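Local coordinates for 52 protein (Murid herpesvirus 4, PDB 2OA5) that is an abundant tegument protein of a gammaherpesvirus, belongs to the BLRF2 family and probably serves a structural role in the virion, at residues B[62-65]-B[66-70]; B[83-86]-B[87-91]. One frame throughout, in Å; residues are numbered along the deposited sequence.

Overall arrangement
Both contacts are made between successive turns of a helix: contact 1 lies in the long helix 46-76, and contact 2 in the short helix 82-90 that follows it. Their centres are 20 Å apart and their nearest atoms about 8 Å apart, so they do not touch. The link is made by the end of helix 46-76, where Leu85 and Leu88 of contact 2 rest on Ala76 and Arg75. Each also meets the second subunit, contact 1 through Ala64 and Ile68, contact 2 through Thr86 and Leu89. PE5, an octaethylene glycol monoethyl ether, lays its ethyl end against contact 2, while its far end comes within about 11 Å (nearest atoms) of the Glu69 side chain.

Contact 1: residues B[62-65]-B[66-70]; sequences AVAM and RKIEA
Lys67 N bonds Val63 O nearly straight, with an N-H...O angle of 175°, and Ile68 N bonds Ala64 O at 2.8 Å, the shortest of the four backbone hydrogen bonds here. Arg66 N and Glu69 N reach back in the same way to Ala62 O and Met65 O. This i to i+4 pattern is that of a regular alpha helix, here two to three turns in the second half of helix 46-76. On one flank the side chains of Val63 and Lys67 run side by side, and Val63 CG1 touches Lys67 CE at 3.8 Å. The other methyl, CG2, sits over one face of the Arg66 guanidinium, 4.1 Å from Arg66 NH2. The polar ends of both long chains go to the C-terminal residue of the model: Lys67 NZ makes a salt bridge with Glu102, while Arg66 NH2 bonds its carbonyl oxygen. With CG1 set beside the backbone N (chi1 -78°), Ile68 folds back over the previous turn, its CD1 4.3 Å from Ala64 CB. These two side chains also touch Val96 of strand 93-99 and pack reciprocally on Ile68 and Ala64 of the second subunit.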
ATOM      1  N   ALA B  62     -11.925  11.474   0.577  1.00 31.27           N
ATOM      2  CA  ALA B  62     -12.223  12.701  -0.145  1.00 35.96           C
ATOM      3  C   ALA B  62     -11.487  13.906   0.457  1.00 36.95           C
ATOM      4  O   ALA B  62     -11.071  14.813  -0.264  1.00 36.18           O
ATOM      5  CB  ALA B  62     -13.734  12.947  -0.158  1.00 36.85           C
ATOM      6  N   VAL B  63     -11.324  13.913   1.778  1.00 41.34           N
ATOM      7  CA  VAL B  63     -10.614  15.009   2.434  1.00 41.54           C
ATOM      8  C   VAL B  63      -9.137  14.918   2.067  1.00 40.68           C
ATOM      9  O   VAL B  63      -8.503  15.915   1.719  1.00 40.75           O
ATOM     10  CB  VAL B  63     -10.763  14.934   3.975  1.00 43.23           C
ATOM     11  CG1 VAL B  63      -9.707  15.803   4.648  1.00 43.54           C
ATOM     12  CG2 VAL B  63     -12.141  15.403   4.383  1.00 43.43           C
ATOM     13  N   ALA B  64      -8.585  13.712   2.160  1.00 33.90           N
ATOM     14  CA  ALA B  64      -7.183  13.503   1.822  1.00 33.19           C
ATOM     15  C   ALA B  64      -6.955  13.892   0.356  1.00 32.41           C
ATOM     16  O   ALA B  64      -5.948  14.497   0.002  1.00 28.94           O
ATOM     17  CB  ALA B  64      -6.806  12.043   2.039  1.00 26.61           C
HETATM   18  N   MSE B  65      -7.915  13.551  -0.492  1.00 38.31           N
HETATM   19  CA  MSE B  65      -7.799  13.845  -1.910  1.00 43.17           C
HETATM   20  C   MSE B  65      -7.718  15.354  -2.188  1.00 43.06           C
HETATM   21  O   MSE B  65      -6.936  15.797  -3.040  1.00 39.43           O
HETATM   22  CB  MSE B  65      -8.970  13.193  -2.653  1.00 51.58           C
HETATM   23  CG  MSE B  65      -8.529  12.158  -3.679  1.00 61.65           C
HETATM   24 SE   MSE B  65      -7.507  12.988  -5.072  1.00 61.83          SE
HETATM   25  CE  MSE B  65      -7.769  11.682  -6.425  1.00 66.02           C
ATOM     26  N   ARG B  66      -8.512  16.130  -1.451  1.00 43.47           N
ATOM     27  CA  ARG B  66      -8.538  17.588  -1.572  1.00 45.39           C
ATOM     28  C   ARG B  66      -7.152  18.137  -1.235  1.00 43.30           C
ATOM     29  O   ARG B  66      -6.549  18.878  -2.010  1.00 41.75           O
ATOM     30  CB  ARG B  66      -9.573  18.166  -0.596  1.00 55.21           C
ATOM     31  CG  ARG B  66      -9.369  19.636  -0.209  1.00 61.77           C
ATOM     32  CD  ARG B  66      -9.856  19.888   1.220  1.00 66.99           C
ATOM     33  NE  ARG B  66     -11.239  19.451   1.407  1.00 69.97           N
ATOM     34  CZ  ARG B  66     -11.861  19.398   2.580  1.00 71.08           C
ATOM     35  NH1 ARG B  66     -11.230  19.757   3.691  1.00 72.36           N
ATOM     36  NH2 ARG B  66     -13.121  18.985   2.647  1.00 71.64           N
ATOM     37  N   LYS B  67      -6.662  17.741  -0.065  1.00 43.03           N
ATOM     38  CA  LYS B  67      -5.367  18.172   0.442  1.00 41.30           C
ATOM     39  C   LYS B  67      -4.192  17.758  -0.437  1.00 38.59           C
ATOM     40  O   LYS B  67      -3.253  18.526  -0.639  1.00 38.65           O
ATOM     41  CB  LYS B  67      -5.166  17.625   1.864  1.00 44.63           C
ATOM     42  CG  LYS B  67      -6.252  18.032   2.852  1.00 44.26           C
ATOM     43  CD  LYS B  67      -5.857  17.691   4.286  1.00 47.16           C
ATOM     44  CE  LYS B  67      -6.849  18.283   5.279  1.00 48.82           C
ATOM     45  NZ  LYS B  67      -6.158  18.858   6.469  1.00 48.60           N
ATOM     46  N   ILE B  68      -4.238  16.532  -0.948  1.00 31.35           N
ATOM     47  CA  ILE B  68      -3.173  16.027  -1.803  1.00 30.33           C
ATOM     48  C   ILE B  68      -3.034  16.858  -3.080  1.00 30.67           C
ATOM     49  O   ILE B  68      -1.934  17.238  -3.471  1.00 37.52           O
ATOM     50  CB  ILE B  68      -3.431  14.546  -2.165  1.00 28.06           C
ATOM     51  CG1 ILE B  68      -3.040  13.664  -0.975  1.00 27.75           C
ATOM     52  CG2 ILE B  68      -2.658  14.162  -3.416  1.00 27.43           C
ATOM     53  CD1 ILE B  68      -3.709  12.307  -0.958  1.00 28.16           C
ATOM     54  N   GLU B  69      -4.159  17.132  -3.724  1.00 31.51           N
ATOM     55  CA  GLU B  69      -4.159  17.917  -4.946  1.00 36.01           C
ATOM     56  C   GLU B  69      -3.512  19.278  -4.706  1.00 37.76           C
ATOM     57  O   GLU B  69      -2.719  19.764  -5.518  1.00 32.97           O
ATOM     58  CB  GLU B  69      -5.594  18.124  -5.412  1.00 44.12           C
ATOM     59  CG  GLU B  69      -5.719  18.644  -6.824  1.00 51.35           C
ATOM     60  CD  GLU B  69      -7.155  18.926  -7.186  1.00 54.29           C
ATOM     61  OE1 GLU B  69      -8.039  18.151  -6.758  1.00 59.85           O
ATOM     62  OE2 GLU B  69      -7.406  19.914  -7.901  1.00 57.16           O
ATOM     63  N   ALA B  70      -3.877  19.889  -3.581  1.00 43.72           N
ATOM     64  CA  ALA B  70      -3.362  21.196  -3.202  1.00 45.52           C
ATOM     65  C   ALA B  70      -1.837  21.210  -3.149  1.00 45.90           C
ATOM     66  O   ALA B  70      -1.194  22.115  -3.676  1.00 47.33           O
ATOM     67  CB  ALA B  70      -3.942  21.600  -1.846  1.00 46.27           C
TER

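Contact 2: residues B[83-86]-B[87-91]; sequences QELT and SLLQS. With PE5 (3,6,9,12,15,18,21,24-octaoxahexacosan-1-ol), chain C.
Leu85 and Leu89 meet one turn apart through different first torsions. Leu85 has CG trans to its own N (chi1 -167°), whereas Leu89 puts CG beside the backbone N (chi1 -67°), leaning it back toward the preceding turn. Leu89 CD1 thereby comes within 4.2 Å of Leu85 CG, and Leu89 CG lies 3.3 Å from Leu85 O. That same carbonyl oxygen accepts the bond from Leu89 N at 2.8 Å. Ser87, Leu88 and Gln90 donate likewise to Gln83, Glu84 and Thr86, the last pair joining Gln90 N to Thr86 O at 2.9 Å and nearly along the C=O axis. The set is the i to i+4 bonding of an alpha helix, here its final turns. The ethyl end of the oligoether PE5 lies across the side formed by Thr86 and Leu89. Its C50 is 3.5 Å from Thr86 CG2, its C48 is 3.5 Å from Leu89 CB, and its ether O1 is 3.6 Å from Leu89 CD1. C48 also comes 3.1 Å from Thr86 O, which already accepts Gln90 N. These are van der Waals contacts; the oligoether takes a hydrogen bond from Lys21 of the second subunit. Thr86 OG1 turns back along its own helix to bond the carbonyl of Glu82, while Glu84 OE1 takes the backbone N-H of Val80. Helix 82-90 rests on the end of helix 46-76 through Leu85 on Ala76 and Leu88 on Arg75, while Thr86 and Leu89 pack on Leu22, in helix 8-33, and Ser56, in helix 46-76, of the second subunit.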
ATOM      1  N   GLN B  83       9.846  17.285 -18.524  1.00 41.39           N
ATOM      2  CA  GLN B  83      10.929  16.630 -17.809  1.00 40.20           C
ATOM      3  C   GLN B  83      11.076  17.115 -16.371  1.00 38.72           C
ATOM      4  O   GLN B  83      11.367  16.317 -15.480  1.00 38.22           O
ATOM      5  CB  GLN B  83      12.252  16.843 -18.545  1.00 47.68           C
ATOM      6  CG  GLN B  83      12.433  15.970 -19.774  1.00 52.40           C
ATOM      7  CD  GLN B  83      13.846  16.075 -20.352  1.00 54.61           C
ATOM      8  OE1 GLN B  83      14.783  16.406 -19.635  1.00 56.16           O
ATOM      9  NE2 GLN B  83      13.973  15.773 -21.633  1.00 56.15           N
ATOM     10  N   GLU B  84      10.889  18.417 -16.134  1.00 34.03           N
ATOM     11  CA  GLU B  84      11.018  18.938 -14.777  1.00 33.45           C
ATOM     12  C   GLU B  84       9.900  18.415 -13.895  1.00 30.74           C
ATOM     13  O   GLU B  84      10.135  17.970 -12.775  1.00 31.57           O
ATOM     14  CB  GLU B  84      10.947  20.471 -14.736  1.00 32.43           C
ATOM     15  CG  GLU B  84      12.040  21.202 -15.485  1.00 38.83           C
ATOM     16  CD  GLU B  84      12.169  22.655 -15.041  1.00 38.81           C
ATOM     17  OE1 GLU B  84      11.128  23.301 -14.787  1.00 39.53           O
ATOM     18  OE2 GLU B  84      13.312  23.144 -14.955  1.00 42.59           O
ATOM     19  N   LEU B  85       8.676  18.496 -14.396  1.00 27.60           N
ATOM     20  CA  LEU B  85       7.530  18.058 -13.617  1.00 28.55           C
ATOM     21  C   LEU B  85       7.596  16.556 -13.298  1.00 28.31           C
ATOM     22  O   LEU B  85       7.286  16.127 -12.175  1.00 27.60           O
ATOM     23  CB  LEU B  85       6.242  18.411 -14.361  1.00 29.50           C
ATOM     24  CG  LEU B  85       4.958  18.302 -13.543  1.00 31.29           C
ATOM     25  CD1 LEU B  85       5.084  19.105 -12.249  1.00 32.72           C
ATOM     26  CD2 LEU B  85       3.789  18.786 -14.384  1.00 34.05           C
ATOM     27  N   THR B  86       8.035  15.766 -14.274  1.00 31.25           N
ATOM     28  CA  THR B  86       8.139  14.326 -14.093  1.00 35.41           C
ATOM     29  C   THR B  86       9.152  13.989 -12.992  1.00 36.12           C
ATOM     30  O   THR B  86       8.849  13.236 -12.070  1.00 35.48           O
ATOM     31  CB  THR B  86       8.527  13.643 -15.438  1.00 35.73           C
ATOM     32  OG1 THR B  86       7.485  13.864 -16.398  1.00 39.88           O
ATOM     33  CG2 THR B  86       8.714  12.150 -15.261  1.00 34.16           C
ATOM     34  N   SER B  87      10.351  14.557 -13.083  1.00 36.85           N
ATOM     35  CA  SER B  87      11.392  14.315 -12.084  1.00 37.69           C
ATOM     36  C   SER B  87      10.899  14.774 -10.717  1.00 38.39           C
ATOM     37  O   SER B  87      11.140  14.141  -9.691  1.00 39.71           O
ATOM     38  CB  SER B  87      12.663  15.082 -12.460  1.00 44.28           C
ATOM     39  OG  SER B  87      13.582  15.128 -11.383  1.00 45.82           O
ATOM     40  N   LEU B  88      10.184  15.888 -10.710  1.00 37.50           N
ATOM     41  CA  LEU B  88       9.669  16.433  -9.475  1.00 38.80           C
ATOM     42  C   LEU B  88       8.625  15.511  -8.822  1.00 38.84           C
ATOM     43  O   LEU B  88       8.676  15.245  -7.617  1.00 37.27           O
ATOM     44  CB  LEU B  88       9.073  17.814  -9.766  1.00 42.12           C
ATOM     45  CG  LEU B  88       8.720  18.763  -8.621  1.00 45.71           C
ATOM     46  CD1 LEU B  88       8.824  20.207  -9.127  1.00 47.96           C
ATOM     47  CD2 LEU B  88       7.325  18.464  -8.097  1.00 45.91           C
ATOM     48  N   LEU B  89       7.686  15.016  -9.620  1.00 38.72           N
ATOM     49  CA  LEU B  89       6.649  14.143  -9.086  1.00 37.78           C
ATOM     50  C   LEU B  89       7.183  12.775  -8.699  1.00 36.83           C
ATOM     51  O   LEU B  89       6.727  12.188  -7.718  1.00 34.95           O
ATOM     52  CB  LEU B  89       5.517  13.966 -10.098  1.00 37.83           C
ATOM     53  CG  LEU B  89       4.705  15.223 -10.391  1.00 38.37           C
ATOM     54  CD1 LEU B  89       3.622  14.903 -11.404  1.00 38.05           C
ATOM     55  CD2 LEU B  89       4.099  15.745  -9.113  1.00 37.08           C
ATOM     56  N   GLN B  90       8.154  12.274  -9.457  1.00 35.51           N
ATOM     57  CA  GLN B  90       8.695  10.948  -9.183  1.00 38.15           C
ATOM     58  C   GLN B  90       9.205  10.738  -7.755  1.00 40.00           C
ATOM     59  O   GLN B  90       9.009   9.672  -7.178  1.00 39.76           O
ATOM     60  CB  GLN B  90       9.817  10.605 -10.162  1.00 35.99           C
ATOM     61  CG  GLN B  90      10.288   9.168 -10.015  1.00 37.05           C
ATOM     62  CD  GLN B  90      11.599   8.882 -10.740  1.00 37.74           C
ATOM     63  OE1 GLN B  90      11.999   7.725 -10.848  1.00 40.24           O
ATOM     64  NE2 GLN B  90      12.247   9.933 -11.212  1.00 36.16           N
ATOM     65  N   SER B  91       9.859  11.749  -7.192  1.00 42.75           N
ATOM     66  CA  SER B  91      10.397  11.652  -5.838  1.00 44.66           C
ATOM     67  C   SER B  91       9.448  12.241  -4.808  1.00 43.47           C
ATOM     68  O   SER B  91       9.739  12.249  -3.612  1.00 44.69           O
ATOM     69  CB  SER B  91      11.745  12.381  -5.754  1.00 45.09           C
ATOM     70  OG  SER B  91      11.617  13.732  -6.165  1.00 45.97           O
TER
HETATM   71  C48 PE5 C4870       6.293  11.559 -12.568  1.00 69.22           C
HETATM   72  C50 PE5 C4870       5.495  11.699 -13.871  1.00 68.71           C
HETATM   73  O1  PE5 C4870       4.152  12.124 -13.617  1.00 70.21           O
HETATM   74  C1  PE5 C4870       3.216  11.228 -14.238  1.00 70.07           C
HETATM   75  C2  PE5 C4870       2.441  11.950 -15.321  1.00 70.52           C
HETATM   76  O2  PE5 C4870       1.063  11.573 -15.278  1.00 71.48           O
HETATM   77  C3  PE5 C4870       0.277  12.538 -15.974  1.00 74.03           C
HETATM   78  C4  PE5 C4870      -0.184  11.989 -17.306  1.00 76.38           C
HETATM   79  O3  PE5 C4870       0.261  12.843 -18.363  1.00 79.25           O
HETATM   80  C5  PE5 C4870      -0.843  13.175 -19.211  1.00 81.11           C
HETATM   81  C6  PE5 C4870      -0.495  14.371 -20.082  1.00 83.62           C
HETATM   82  O4  PE5 C4870      -1.588  14.652 -20.969  1.00 86.03           O
HETATM   83  C7  PE5 C4870      -1.337  15.839 -21.731  1.00 87.85           C
HETATM   84  C8  PE5 C4870      -2.650  16.361 -22.295  1.00 90.60           C
HETATM   85  O5  PE5 C4870      -2.525  17.721 -22.741  1.00 92.49           O
HETATM   86  C9  PE5 C4870      -3.587  18.511 -22.182  1.00 93.44           C
HETATM   87  C10 PE5 C4870      -4.550  18.978 -23.264  1.00 94.41           C
HETATM   88  O6  PE5 C4870      -5.732  19.544 -22.658  1.00 95.02           O
HETATM   89  C11 PE5 C4870      -6.461  20.330 -23.619  1.00 93.58           C
HETATM   90  C12 PE5 C4870      -7.231  21.441 -22.916  1.00 92.66           C
HETATM   91  O7  PE5 C4870      -6.818  22.720 -23.426  1.00 92.51           O
HETATM   92  C13 PE5 C4870      -7.479  23.789 -22.728  1.00 91.10           C
HETATM   93  C14 PE5 C4870      -7.515  23.521 -21.232  1.00 90.35           C
HETATM   94  O8  PE5 C4870      -6.680  24.455 -20.525  1.00 90.02           O
HETATM   95  C15 PE5 C4870      -6.747  24.186 -19.116  1.00 88.45           C
HETATM   96  C16 PE5 C4870      -5.769  25.102 -18.381  1.00 87.67           C
HETATM   97  O52 PE5 C4870      -6.147  25.208 -17.009  1.00 86.65           O